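Local coordinates for amine oxidase domain-containing protein (Pyrococcus furiosus, PDB 3NRN) that is uncharacterized but binds adenosine monophosphate and probably acts as an oxidoreductase of the flavin-containing amine oxidase family, at residues 53-64 with 178-188; 293-301 with 313-321. One frame throughout, in Å; residues are numbered along the deposited sequence.

Contact 1: 53-64 with 178-188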
ATOM      1  N   ALA A  53       6.076   0.428  -2.541  1.00 28.82           N
ATOM      2  CA  ALA A  53       5.106   0.439  -3.629  1.00 30.51           C
ATOM      3  C   ALA A  53       5.828   0.524  -4.972  1.00 29.94           C
ATOM      4  O   ALA A  53       6.880   1.159  -5.090  1.00 25.30           O
ATOM      5  CB  ALA A  53       4.147   1.616  -3.469  1.00 23.50           C
ATOM      6  N   LEU A  54       5.251  -0.104  -5.989  1.00 25.40           N
ATOM      7  CA  LEU A  54       5.874  -0.118  -7.307  1.00 26.62           C
ATOM      8  C   LEU A  54       5.596   1.140  -8.140  1.00 30.93           C
ATOM      9  O   LEU A  54       5.240   1.036  -9.317  1.00 28.62           O
ATOM     10  CB  LEU A  54       5.416  -1.365  -8.075  1.00 24.82           C
ATOM     11  CG  LEU A  54       5.549  -2.720  -7.375  1.00 24.19           C
ATOM     12  CD1 LEU A  54       5.150  -3.814  -8.341  1.00 27.31           C
ATOM     13  CD2 LEU A  54       6.977  -2.936  -6.896  1.00 29.93           C
ATOM     14  N   HIS A  55       5.763   2.317  -7.528  1.00 26.00           N
ATOM     15  CA  HIS A  55       5.538   3.594  -8.215  1.00 27.80           C
ATOM     16  C   HIS A  55       4.144   3.604  -8.811  1.00 24.86           C
ATOM     17  O   HIS A  55       3.900   4.214  -9.855  1.00 26.67           O
ATOM     18  CB  HIS A  55       6.578   3.759  -9.325  1.00 31.25           C
ATOM     19  CG  HIS A  55       7.981   3.874  -8.815  1.00 33.07           C
ATOM     20  ND1 HIS A  55       9.066   3.352  -9.487  1.00 32.32           N
ATOM     21  CD2 HIS A  55       8.473   4.446  -7.691  1.00 19.65           C
ATOM     22  CE1 HIS A  55      10.165   3.595  -8.796  1.00 20.36           C
ATOM     23  NE2 HIS A  55       9.833   4.258  -7.704  1.00 28.01           N
HETATM   24  N   MSE A  56       3.232   2.928  -8.123  1.00 25.93           N
HETATM   25  CA  MSE A  56       1.860   2.771  -8.579  1.00 24.17           C
HETATM   26  C   MSE A  56       0.871   2.880  -7.417  1.00 27.62           C
HETATM   27  O   MSE A  56       1.205   2.587  -6.272  1.00 27.47           O
HETATM   28  CB  MSE A  56       1.749   1.393  -9.252  1.00 25.16           C
HETATM   29  CG  MSE A  56       0.397   0.991  -9.839  1.00 30.30           C
HETATM   30 SE   MSE A  56       0.501  -0.658 -10.664  1.00 25.47          SE
HETATM   31  CE  MSE A  56       1.058  -1.647  -9.323  1.00 25.21           C
ATOM     32  N   ILE A  57      -0.343   3.313  -7.725  1.00 22.40           N
ATOM     33  CA  ILE A  57      -1.400   3.440  -6.735  1.00 22.17           C
ATOM     34  C   ILE A  57      -2.461   2.431  -7.179  1.00 25.11           C
ATOM     35  O   ILE A  57      -2.831   2.401  -8.345  1.00 25.09           O
ATOM     36  CB  ILE A  57      -1.952   4.888  -6.725  1.00 22.89           C
ATOM     37  CG1 ILE A  57      -0.820   5.850  -6.341  1.00 15.57           C
ATOM     38  CG2 ILE A  57      -3.132   5.010  -5.764  1.00 22.02           C
ATOM     39  CD1 ILE A  57      -1.188   7.328  -6.410  1.00 27.29           C
ATOM     40  N   PRO A  58      -2.955   1.586  -6.255  1.00 24.61           N
ATOM     41  CA  PRO A  58      -3.965   0.569  -6.578  1.00 24.77           C
ATOM     42  C   PRO A  58      -5.181   1.019  -7.392  1.00 24.67           C
ATOM     43  O   PRO A  58      -5.649   0.293  -8.272  1.00 21.05           O
ATOM     44  CB  PRO A  58      -4.354   0.017  -5.205  1.00 21.24           C
ATOM     45  CG  PRO A  58      -3.091   0.178  -4.411  1.00 21.86           C
ATOM     46  CD  PRO A  58      -2.650   1.572  -4.816  1.00 19.01           C
ATOM     47  N   HIS A  59      -5.699   2.206  -7.108  1.00 22.18           N
ATOM     48  CA  HIS A  59      -6.867   2.689  -7.836  1.00 20.70           C
ATOM     49  C   HIS A  59      -6.566   3.954  -8.628  1.00 18.59           C
ATOM     50  O   HIS A  59      -7.467   4.724  -8.953  1.00 22.54           O
ATOM     51  CB  HIS A  59      -8.025   2.912  -6.856  1.00 23.44           C
ATOM     52  CG  HIS A  59      -8.456   1.662  -6.153  1.00 26.27           C
ATOM     53  ND1 HIS A  59      -9.107   0.634  -6.800  1.00 19.13           N
ATOM     54  CD2 HIS A  59      -8.272   1.247  -4.875  1.00 16.55           C
ATOM     55  CE1 HIS A  59      -9.303  -0.362  -5.952  1.00 22.21           C
ATOM     56  NE2 HIS A  59      -8.805  -0.015  -4.779  1.00 18.85           N
ATOM     57  N   GLY A  60      -5.287   4.160  -8.925  1.00 22.41           N
ATOM     58  CA  GLY A  60      -4.866   5.313  -9.699  1.00 22.52           C
ATOM     59  C   GLY A  60      -5.352   6.687  -9.269  1.00 24.75           C
ATOM     60  O   GLY A  60      -5.216   7.096  -8.112  1.00 19.25           O
ATOM     61  N   GLU A  61      -5.930   7.397 -10.228  1.00 24.63           N
ATOM     62  CA  GLU A  61      -6.427   8.757 -10.036  1.00 27.24           C
ATOM     63  C   GLU A  61      -7.770   8.823  -9.335  1.00 23.12           C
ATOM     64  O   GLU A  61      -8.223   9.904  -8.950  1.00 23.64           O
ATOM     65  CB  GLU A  61      -6.601   9.434 -11.400  1.00 32.23           C
ATOM     66  CG  GLU A  61      -5.693   8.907 -12.509  1.00 34.66           C
ATOM     67  CD  GLU A  61      -6.129   9.364 -13.899  1.00 45.39           C
ATOM     68  OE1 GLU A  61      -5.508   8.918 -14.891  1.00 34.93           O
ATOM     69  OE2 GLU A  61      -7.089  10.167 -14.003  1.00 39.20           O
ATOM     70  N   ASP A  62      -8.391   7.665  -9.158  1.00 22.02           N
ATOM     71  CA  ASP A  62      -9.735   7.592  -8.602  1.00 20.20           C
ATOM     72  C   ASP A  62      -9.954   7.208  -7.149  1.00 26.91           C
ATOM     73  O   ASP A  62     -11.061   7.371  -6.637  1.00 22.47           O
ATOM     74  CB  ASP A  62     -10.544   6.640  -9.478  1.00 30.31           C
ATOM     75  CG  ASP A  62     -10.310   6.881 -10.953  1.00 25.25           C
ATOM     76  OD1 ASP A  62     -10.595   8.005 -11.417  1.00 25.08           O
ATOM     77  OD2 ASP A  62      -9.834   5.954 -11.639  1.00 33.22           O
ATOM     78  N   GLY A  63      -8.926   6.701  -6.483  1.00 20.67           N
ATOM     79  CA  GLY A  63      -9.116   6.264  -5.115  1.00 21.36           C
ATOM     80  C   GLY A  63      -8.899   7.273  -4.006  1.00 23.48           C
ATOM     81  O   GLY A  63      -8.715   8.464  -4.253  1.00 21.73           O
ATOM     82  N   PRO A  64      -8.916   6.802  -2.751  1.00 15.95           N
ATOM     83  CA  PRO A  64      -8.724   7.643  -1.566  1.00 23.91           C
ATOM     84  C   PRO A  64      -7.400   8.419  -1.585  1.00 19.61           C
ATOM     85  O   PRO A  64      -7.362   9.599  -1.223  1.00 25.14           O
ATOM     86  CB  PRO A  64      -8.784   6.637  -0.409  1.00 23.57           C
ATOM     87  CG  PRO A  64      -9.612   5.513  -0.957  1.00 23.78           C
ATOM     88  CD  PRO A  64      -9.109   5.390  -2.370  1.00 18.45           C
ATOM     89  N   TRP A 178     -13.620   2.597  -7.801  1.00 23.14           N
ATOM     90  CA  TRP A 178     -12.466   3.394  -8.195  1.00 25.39           C
ATOM     91  C   TRP A 178     -11.641   2.888  -9.357  1.00 26.78           C
ATOM     92  O   TRP A 178     -10.652   3.517  -9.730  1.00 24.52           O
ATOM     93  CB  TRP A 178     -11.559   3.609  -6.983  1.00 19.50           C
ATOM     94  CG  TRP A 178     -12.307   4.109  -5.791  1.00 14.49           C
ATOM     95  CD1 TRP A 178     -13.243   5.112  -5.766  1.00 22.64           C
ATOM     96  CD2 TRP A 178     -12.153   3.673  -4.443  1.00 18.22           C
ATOM     97  NE1 TRP A 178     -13.674   5.328  -4.478  1.00 20.31           N
ATOM     98  CE2 TRP A 178     -13.020   4.458  -3.645  1.00 22.61           C
ATOM     99  CE3 TRP A 178     -11.360   2.692  -3.822  1.00 23.72           C
ATOM    100  CZ2 TRP A 178     -13.117   4.291  -2.261  1.00 20.24           C
ATOM    101  CZ3 TRP A 178     -11.461   2.528  -2.441  1.00 19.12           C
ATOM    102  CH2 TRP A 178     -12.332   3.324  -1.679  1.00 21.61           C
ATOM    103  N   GLY A 179     -12.032   1.749  -9.922  1.00 23.56           N
ATOM    104  CA  GLY A 179     -11.316   1.222 -11.068  1.00 21.39           C
ATOM    105  C   GLY A 179      -9.958   0.595 -10.826  1.00 26.14           C
ATOM    106  O   GLY A 179      -9.672   0.110  -9.731  1.00 28.85           O
ATOM    107  N   GLY A 180      -9.131   0.608 -11.872  1.00 19.98           N
ATOM    108  CA  GLY A 180      -7.801   0.028 -11.818  1.00 20.62           C
ATOM    109  C   GLY A 180      -6.720   0.962 -11.314  1.00 24.10           C
ATOM    110  O   GLY A 180      -7.005   2.099 -10.947  1.00 16.51           O
ATOM    111  N   PRO A 181      -5.453   0.510 -11.321  1.00 22.29           N
ATOM    112  CA  PRO A 181      -4.281   1.258 -10.865  1.00 29.71           C
ATOM    113  C   PRO A 181      -3.798   2.358 -11.791  1.00 28.16           C
ATOM    114  O   PRO A 181      -4.299   2.536 -12.899  1.00 34.37           O
ATOM    115  CB  PRO A 181      -3.234   0.167 -10.705  1.00 29.26           C
ATOM    116  CG  PRO A 181      -3.514  -0.679 -11.904  1.00 31.12           C
ATOM    117  CD  PRO A 181      -5.041  -0.784 -11.898  1.00 25.98           C
ATOM    118  N   GLY A 182      -2.793   3.085 -11.312  1.00 28.95           N
ATOM    119  CA  GLY A 182      -2.209   4.165 -12.078  1.00 28.40           C
ATOM    120  C   GLY A 182      -0.769   4.357 -11.659  1.00 32.73           C
ATOM    121  O   GLY A 182      -0.422   4.137 -10.496  1.00 28.72           O
ATOM    122  N   LEU A 183       0.067   4.754 -12.614  1.00 31.96           N
ATOM    123  CA  LEU A 183       1.484   4.993 -12.373  1.00 26.09           C
ATOM    124  C   LEU A 183       1.707   6.445 -11.963  1.00 26.68           C
ATOM    125  O   LEU A 183       0.914   7.325 -12.299  1.00 26.52           O
ATOM    126  CB  LEU A 183       2.290   4.686 -13.635  1.00 27.51           C
ATOM    127  CG  LEU A 183       2.307   3.238 -14.136  1.00 30.27           C
ATOM    128  CD1 LEU A 183       3.173   3.143 -15.392  1.00 23.57           C
ATOM    129  CD2 LEU A 183       2.858   2.327 -13.055  1.00 21.03           C
ATOM    130  N   ILE A 184       2.801   6.685 -11.246  1.00 25.02           N
ATOM    131  CA  ILE A 184       3.141   8.011 -10.757  1.00 27.62           C
ATOM    132  C   ILE A 184       4.384   8.578 -11.444  1.00 25.97           C
ATOM    133  O   ILE A 184       5.469   8.010 -11.335  1.00 21.32           O
ATOM    134  CB  ILE A 184       3.442   7.975  -9.246  1.00 28.41           C
ATOM    135  CG1 ILE A 184       2.386   7.141  -8.515  1.00 22.35           C
ATOM    136  CG2 ILE A 184       3.487   9.389  -8.702  1.00 20.20           C
ATOM    137  CD1 ILE A 184       2.729   6.881  -7.078  1.00 26.30           C
ATOM    138  N   ARG A 185       4.242   9.700 -12.136  1.00 23.51           N
ATOM    139  CA  ARG A 185       5.408  10.291 -12.783  1.00 26.79           C
ATOM    140  C   ARG A 185       6.353  10.715 -11.671  1.00 29.95           C
ATOM    141  O   ARG A 185       5.928  11.330 -10.680  1.00 27.91           O
ATOM    142  CB  ARG A 185       5.013  11.504 -13.633  1.00 30.86           C
ATOM    143  CG  ARG A 185       6.198  12.217 -14.288  1.00 26.42           C
ATOM    144  CD  ARG A 185       5.725  13.198 -15.359  1.00 37.92           C
ATOM    145  NE  ARG A 185       5.178  12.499 -16.520  1.00 34.72           N
ATOM    146  CZ  ARG A 185       5.913  11.803 -17.383  1.00 41.15           C
ATOM    147  NH1 ARG A 185       7.230  11.720 -17.222  1.00 35.37           N
ATOM    148  NH2 ARG A 185       5.334  11.174 -18.396  1.00 37.40           N
ATOM    149  N   GLY A 186       7.627  10.364 -11.823  1.00 27.86           N
ATOM    150  CA  GLY A 186       8.610  10.706 -10.813  1.00 24.39           C
ATOM    151  C   GLY A 186       8.720   9.640  -9.739  1.00 29.54           C
ATOM    152  O   GLY A 186       9.550   9.744  -8.839  1.00 28.14           O
ATOM    153  N   GLY A 187       7.886   8.609  -9.830  1.00 31.51           N
ATOM    154  CA  GLY A 187       7.925   7.543  -8.843  1.00 22.87           C
ATOM    155  C   GLY A 187       7.268   7.943  -7.534  1.00 26.43           C
ATOM    156  O   GLY A 187       6.683   9.022  -7.433  1.00 29.91           O
ATOM    157  N   CYS A 188       7.366   7.076  -6.529  1.00 24.73           N
ATOM    158  CA  CYS A 188       6.774   7.346  -5.222  1.00 23.33           C
ATOM    159  C   CYS A 188       7.286   8.648  -4.607  1.00 21.05           C
ATOM    160  O   CYS A 188       6.539   9.359  -3.939  1.00 27.39           O
ATOM    161  CB  CYS A 188       7.062   6.194  -4.251  1.00 13.88           C
ATOM    162  SG  CYS A 188       6.316   4.603  -4.687  1.00 30.18           S
TER
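The indole of W178 lies under P64 and G63 on one face, and its edge points at the imidazole of H59. This cluster flanks a short antiparallel pairing, in which 56-57 is an outer strand and 182-184 the central strand of a sheet completed by 78-80. P64 CD sits 3.7 Å from the centroid of the six-membered ring of W178, almost on its normal, a CH-pi contact, and G63 CA lies over the five-membered ring. W178 and H59 form a T-shaped pair, planes at 70°, with W178 CE3 above the H59 face; at the H59 edge, ND1 donates in the ring plane to G179 O at 3.0 Å. With CG anti to its carbonyl carbon (chi1 -62°), H59 turns its ring back along W178 CB. I57 and G182 bond reciprocally, and I57 O also accepts from G60 N, closing the type I turn 57-60. Lacking a CB, which would clash with G60 CA, G182 lets this turn lie close against strand 182-184. M56 lies alongside P181, and I57 crosses I184. W178 NE1 is held by W411 O. At the far end I184 N reaches H55 O, and C188 SG packs 3.9 Å from A53 CB.

Contact 2: 293-301 with 313-321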
HETATM    1  N   MSE A 293       4.640 -18.426  -8.846  1.00 23.13           N
HETATM    2  CA  MSE A 293       4.820 -18.022  -7.453  1.00 27.39           C
HETATM    3  C   MSE A 293       4.669 -16.494  -7.484  1.00 27.81           C
HETATM    4  O   MSE A 293       4.043 -15.909  -6.604  1.00 32.16           O
HETATM    5  CB  MSE A 293       6.201 -18.443  -6.909  1.00 23.90           C
HETATM    6  CG  MSE A 293       6.291 -18.436  -5.358  1.00 19.22           C
HETATM    7 SE   MSE A 293       7.782 -19.214  -4.618  1.00 17.27          SE
HETATM    8  CE  MSE A 293       7.311 -20.937  -4.661  1.00 29.03           C
ATOM      9  N   ILE A 294       5.237 -15.860  -8.512  1.00 29.07           N
ATOM     10  CA  ILE A 294       5.101 -14.414  -8.692  1.00 29.53           C
ATOM     11  C   ILE A 294       3.588 -14.211  -8.830  1.00 28.32           C
ATOM     12  O   ILE A 294       2.897 -15.071  -9.373  1.00 28.53           O
ATOM     13  CB  ILE A 294       5.773 -13.913 -10.009  1.00 33.20           C
ATOM     14  CG1 ILE A 294       7.297 -14.046  -9.934  1.00 31.40           C
ATOM     15  CG2 ILE A 294       5.373 -12.463 -10.284  1.00 28.87           C
ATOM     16  CD1 ILE A 294       7.930 -13.325  -8.792  1.00 30.89           C
ATOM     17  N   ASN A 295       3.077 -13.084  -8.346  1.00 25.96           N
ATOM     18  CA  ASN A 295       1.641 -12.815  -8.407  1.00 22.18           C
ATOM     19  C   ASN A 295       1.257 -11.884  -9.543  1.00 24.34           C
ATOM     20  O   ASN A 295       0.117 -11.908 -10.026  1.00 24.88           O
ATOM     21  CB  ASN A 295       1.175 -12.213  -7.079  1.00 29.57           C
ATOM     22  CG  ASN A 295       1.450 -13.125  -5.908  1.00 29.10           C
ATOM     23  OD1 ASN A 295       2.001 -12.703  -4.894  1.00 25.66           O
ATOM     24  ND2 ASN A 295       1.069 -14.389  -6.043  1.00 28.32           N
ATOM     25  N   GLY A 296       2.211 -11.058  -9.959  1.00 23.93           N
ATOM     26  CA  GLY A 296       1.966 -10.126 -11.039  1.00 21.32           C
ATOM     27  C   GLY A 296       3.132  -9.176 -11.200  1.00 27.62           C
ATOM     28  O   GLY A 296       4.060  -9.178 -10.389  1.00 31.45           O
ATOM     29  N   PHE A 297       3.101  -8.366 -12.251  1.00 27.90           N
ATOM     30  CA  PHE A 297       4.173  -7.411 -12.475  1.00 24.52           C
ATOM     31  C   PHE A 297       3.680  -6.201 -13.249  1.00 26.12           C
ATOM     32  O   PHE A 297       2.623  -6.245 -13.877  1.00 23.73           O
ATOM     33  CB  PHE A 297       5.347  -8.083 -13.207  1.00 34.52           C
ATOM     34  CG  PHE A 297       5.006  -8.604 -14.583  1.00 35.50           C
ATOM     35  CD1 PHE A 297       5.003  -7.756 -15.688  1.00 32.53           C
ATOM     36  CD2 PHE A 297       4.701  -9.951 -14.772  1.00 41.54           C
ATOM     37  CE1 PHE A 297       4.706  -8.238 -16.961  1.00 30.65           C
ATOM     38  CE2 PHE A 297       4.400 -10.446 -16.042  1.00 35.90           C
ATOM     39  CZ  PHE A 297       4.403  -9.584 -17.141  1.00 35.32           C
ATOM     40  N   ASN A 298       4.442  -5.115 -13.175  1.00 22.65           N
ATOM     41  CA  ASN A 298       4.103  -3.887 -13.876  1.00 30.30           C
ATOM     42  C   ASN A 298       5.355  -3.345 -14.563  1.00 33.62           C
ATOM     43  O   ASN A 298       6.428  -3.949 -14.476  1.00 30.92           O
ATOM     44  CB  ASN A 298       3.521  -2.850 -12.895  1.00 26.67           C
ATOM     45  CG  ASN A 298       4.592  -2.120 -12.084  1.00 18.99           C
ATOM     46  OD1 ASN A 298       5.668  -2.650 -11.828  1.00 28.00           O
ATOM     47  ND2 ASN A 298       4.281  -0.897 -11.666  1.00 24.55           N
ATOM     48  N   GLU A 299       5.208  -2.214 -15.242  1.00 33.16           N
ATOM     49  CA  GLU A 299       6.312  -1.578 -15.959  1.00 39.00           C
ATOM     50  C   GLU A 299       6.223  -0.070 -15.711  1.00 38.55           C
ATOM     51  O   GLU A 299       5.777   0.690 -16.570  1.00 39.06           O
ATOM     52  CB  GLU A 299       6.184  -1.900 -17.450  1.00 35.31           C
ATOM     53  CG  GLU A 299       7.253  -1.308 -18.345  1.00 43.53           C
ATOM     54  CD  GLU A 299       7.184  -1.872 -19.755  1.00 43.70           C
ATOM     55  OE1 GLU A 299       7.961  -2.796 -20.074  1.00 47.96           O
ATOM     56  OE2 GLU A 299       6.337  -1.402 -20.539  1.00 45.32           O
ATOM     57  N   PRO A 300       6.669   0.378 -14.528  1.00 38.88           N
ATOM     58  CA  PRO A 300       6.645   1.789 -14.122  1.00 38.30           C
ATOM     59  C   PRO A 300       7.219   2.809 -15.103  1.00 38.70           C
ATOM     60  O   PRO A 300       6.729   3.936 -15.178  1.00 34.75           O
ATOM     61  CB  PRO A 300       7.375   1.775 -12.774  1.00 32.15           C
ATOM     62  CG  PRO A 300       8.315   0.626 -12.906  1.00 35.11           C
ATOM     63  CD  PRO A 300       7.474  -0.424 -13.589  1.00 34.48           C
ATOM     64  N   SER A 301       8.241   2.419 -15.860  1.00 37.86           N
ATOM     65  CA  SER A 301       8.857   3.325 -16.827  1.00 32.76           C
ATOM     66  C   SER A 301       7.969   3.536 -18.053  1.00 34.48           C
ATOM     67  O   SER A 301       8.289   4.336 -18.930  1.00 35.43           O
ATOM     68  CB  SER A 301      10.214   2.777 -17.273  1.00 41.61           C
ATOM     69  OG  SER A 301      10.055   1.541 -17.945  1.00 38.63           O
ATOM     70  N   THR A 313      14.151  -0.837 -20.007  1.00 50.54           N
ATOM     71  CA  THR A 313      12.798  -0.723 -19.499  1.00 47.51           C
ATOM     72  C   THR A 313      12.864  -1.317 -18.094  1.00 47.69           C
ATOM     73  O   THR A 313      13.602  -2.275 -17.857  1.00 42.90           O
ATOM     74  CB  THR A 313      11.805  -1.531 -20.343  1.00 50.06           C
ATOM     75  OG1 THR A 313      11.875  -1.103 -21.708  1.00 68.07           O
ATOM     76  CG2 THR A 313      10.394  -1.329 -19.828  1.00 50.17           C
ATOM     77  N   LEU A 314      12.110  -0.739 -17.166  1.00 37.86           N
ATOM     78  CA  LEU A 314      12.104  -1.220 -15.795  1.00 34.09           C
ATOM     79  C   LEU A 314      10.865  -2.066 -15.515  1.00 35.47           C
ATOM     80  O   LEU A 314       9.738  -1.607 -15.677  1.00 27.51           O
ATOM     81  CB  LEU A 314      12.175  -0.033 -14.825  1.00 34.75           C
ATOM     82  CG  LEU A 314      12.045  -0.298 -13.320  1.00 36.25           C
ATOM     83  CD1 LEU A 314      12.977  -1.425 -12.899  1.00 28.21           C
ATOM     84  CD2 LEU A 314      12.365   0.983 -12.548  1.00 27.07           C
ATOM     85  N   ILE A 315      11.086  -3.314 -15.116  1.00 35.54           N
ATOM     86  CA  ILE A 315       9.996  -4.226 -14.796  1.00 27.86           C
ATOM     87  C   ILE A 315      10.056  -4.535 -13.305  1.00 32.78           C
ATOM     88  O   ILE A 315      11.128  -4.820 -12.771  1.00 25.76           O
ATOM     89  CB  ILE A 315      10.120  -5.556 -15.580  1.00 32.43           C
ATOM     90  CG1 ILE A 315       9.820  -5.322 -17.062  1.00 23.61           C
ATOM     91  CG2 ILE A 315       9.174  -6.612 -14.985  1.00 31.86           C
ATOM     92  CD1 ILE A 315       8.386  -4.942 -17.351  1.00 32.64           C
HETATM   93  N   MSE A 316       8.911  -4.464 -12.635  1.00 30.35           N
HETATM   94  CA  MSE A 316       8.845  -4.761 -11.206  1.00 28.84           C
HETATM   95  C   MSE A 316       7.800  -5.840 -10.984  1.00 32.69           C
HETATM   96  O   MSE A 316       6.642  -5.676 -11.370  1.00 31.42           O
HETATM   97  CB  MSE A 316       8.464  -3.514 -10.391  1.00 35.41           C
HETATM   98  CG  MSE A 316       9.566  -2.453 -10.232  1.00 24.80           C
HETATM   99 SE   MSE A 316       9.020  -1.108  -9.120  1.00 22.72          SE
HETATM  100  CE  MSE A 316      10.453  -0.073  -9.071  1.00 21.15           C
ATOM    101  N   ALA A 317       8.214  -6.945 -10.373  1.00 29.45           N
ATOM    102  CA  ALA A 317       7.307  -8.050 -10.101  1.00 25.21           C
ATOM    103  C   ALA A 317       7.148  -8.222  -8.602  1.00 25.08           C
ATOM    104  O   ALA A 317       8.096  -8.032  -7.838  1.00 23.81           O
ATOM    105  CB  ALA A 317       7.838  -9.343 -10.722  1.00 24.26           C
ATOM    106  N   HIS A 318       5.945  -8.600  -8.194  1.00 24.61           N
ATOM    107  CA  HIS A 318       5.619  -8.796  -6.788  1.00 24.31           C
ATOM    108  C   HIS A 318       5.344 -10.265  -6.519  1.00 24.00           C
ATOM    109  O   HIS A 318       4.663 -10.925  -7.298  1.00 21.17           O
ATOM    110  CB  HIS A 318       4.381  -7.963  -6.430  1.00 25.52           C
ATOM    111  CG  HIS A 318       3.846  -8.216  -5.054  1.00 27.70           C
ATOM    112  ND1 HIS A 318       3.135  -9.350  -4.725  1.00 34.33           N
ATOM    113  CD2 HIS A 318       3.908  -7.473  -3.924  1.00 31.24           C
ATOM    114  CE1 HIS A 318       2.777  -9.292  -3.455  1.00 25.94           C
ATOM    115  NE2 HIS A 318       3.235  -8.162  -2.946  1.00 31.32           N
HETATM  116  N   MSE A 319       5.878 -10.769  -5.412  1.00 26.17           N
HETATM  117  CA  MSE A 319       5.679 -12.159  -5.030  1.00 22.30           C
HETATM  118  C   MSE A 319       5.334 -12.209  -3.548  1.00 25.55           C
HETATM  119  O   MSE A 319       6.101 -11.728  -2.714  1.00 23.98           O
HETATM  120  CB  MSE A 319       6.958 -12.988  -5.275  1.00 25.40           C
HETATM  121  CG  MSE A 319       6.853 -14.476  -4.855  1.00 31.97           C
HETATM  122 SE   MSE A 319       8.440 -15.407  -4.679  1.00 20.84          SE
HETATM  123  CE  MSE A 319       8.787 -15.109  -3.012  1.00 46.24           C
ATOM    124  N   ALA A 320       4.173 -12.765  -3.225  1.00 20.84           N
ATOM    125  CA  ALA A 320       3.783 -12.922  -1.830  1.00 21.35           C
ATOM    126  C   ALA A 320       4.651 -14.089  -1.342  1.00 28.63           C
ATOM    127  O   ALA A 320       4.631 -15.173  -1.931  1.00 23.71           O
ATOM    128  CB  ALA A 320       2.301 -13.274  -1.736  1.00 18.45           C
ATOM    129  N   LEU A 321       5.426 -13.879  -0.284  1.00 22.72           N
ATOM    130  CA  LEU A 321       6.300 -14.948   0.195  1.00 27.35           C
ATOM    131  C   LEU A 321       5.565 -16.095   0.890  1.00 28.89           C
ATOM    132  O   LEU A 321       5.879 -17.267   0.670  1.00 23.91           O
ATOM    133  CB  LEU A 321       7.361 -14.382   1.141  1.00 31.68           C
ATOM    134  CG  LEU A 321       8.373 -15.395   1.690  1.00 34.64           C
ATOM    135  CD1 LEU A 321       9.175 -16.009   0.554  1.00 35.03           C
ATOM    136  CD2 LEU A 321       9.294 -14.698   2.674  1.00 35.88           C
TER
HETATM  137  O   HOH W   1       3.261 -15.866  -4.121  1.00 25.34           O
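N295 OD1 accepts from A320 N at 2.7 Å, the donor tilted 28° from the plane of the amide carbonyl, and the same oxygen lies in the ring plane of H318, at its edge. N295 N in turn donates to H318 O at 2.9 Å, so this one residue grips two successive peptides of the opposite strand. CG stands anti to the carbonyl carbon (chi1 -59°), which carries OD1 across to A320. A water bonded to M293 O and A320 O also receives a weak bond from N295 ND2. Shortening N295 to an alanine would probably leave A320 N without its acceptor. Further along, G296 O takes H318 N, and N298 and M316 exchange backbone bonds. In the same pair the side chains of N298 and M316 lie side by side, N298 OD1 3.3 Å from M316 CB. Between these bonded pairs F297 CB rests on A317 CB at 3.7 Å, with I294 CG2 on the same methyl. At the other end S301 OG, rather than a backbone carbonyl, receives L314 N at 3.2 Å, and P300 CG packs on L314 CG. H318 also meets W154 edge-to-face. This antiparallel pair, flanked by strands 286-288 and 269-277, belongs to a mixed sheet separate from the parallel Rossmann-type one, consistent with the substrate-side domain of flavin-containing amine oxidases.

How the contacts relate
From the N terminus, the chain passes a probable Rossmann-type start, which supplies part of the AMP pocket, before reaching 53-64. Contact 1 then closes a long excursion of 113 residues, rich in helix, bringing 178-188 back to pair with it. Contact 2 opens only afterwards and closes a much shorter loop of 11 residues between neighbouring strands, so the two are in series and neither encloses the other. Their centres lie about 15 Å apart, yet they touch: N298 ND2 probably bonds L54 O at 3.2 Å, while M316 SE packs on L54 CD2. The small three-stranded sheet of contact 1 is thereby fastened to the mixed sheet of contact 2, and a second touch, P300 O on L183 CD1, joins them farther along.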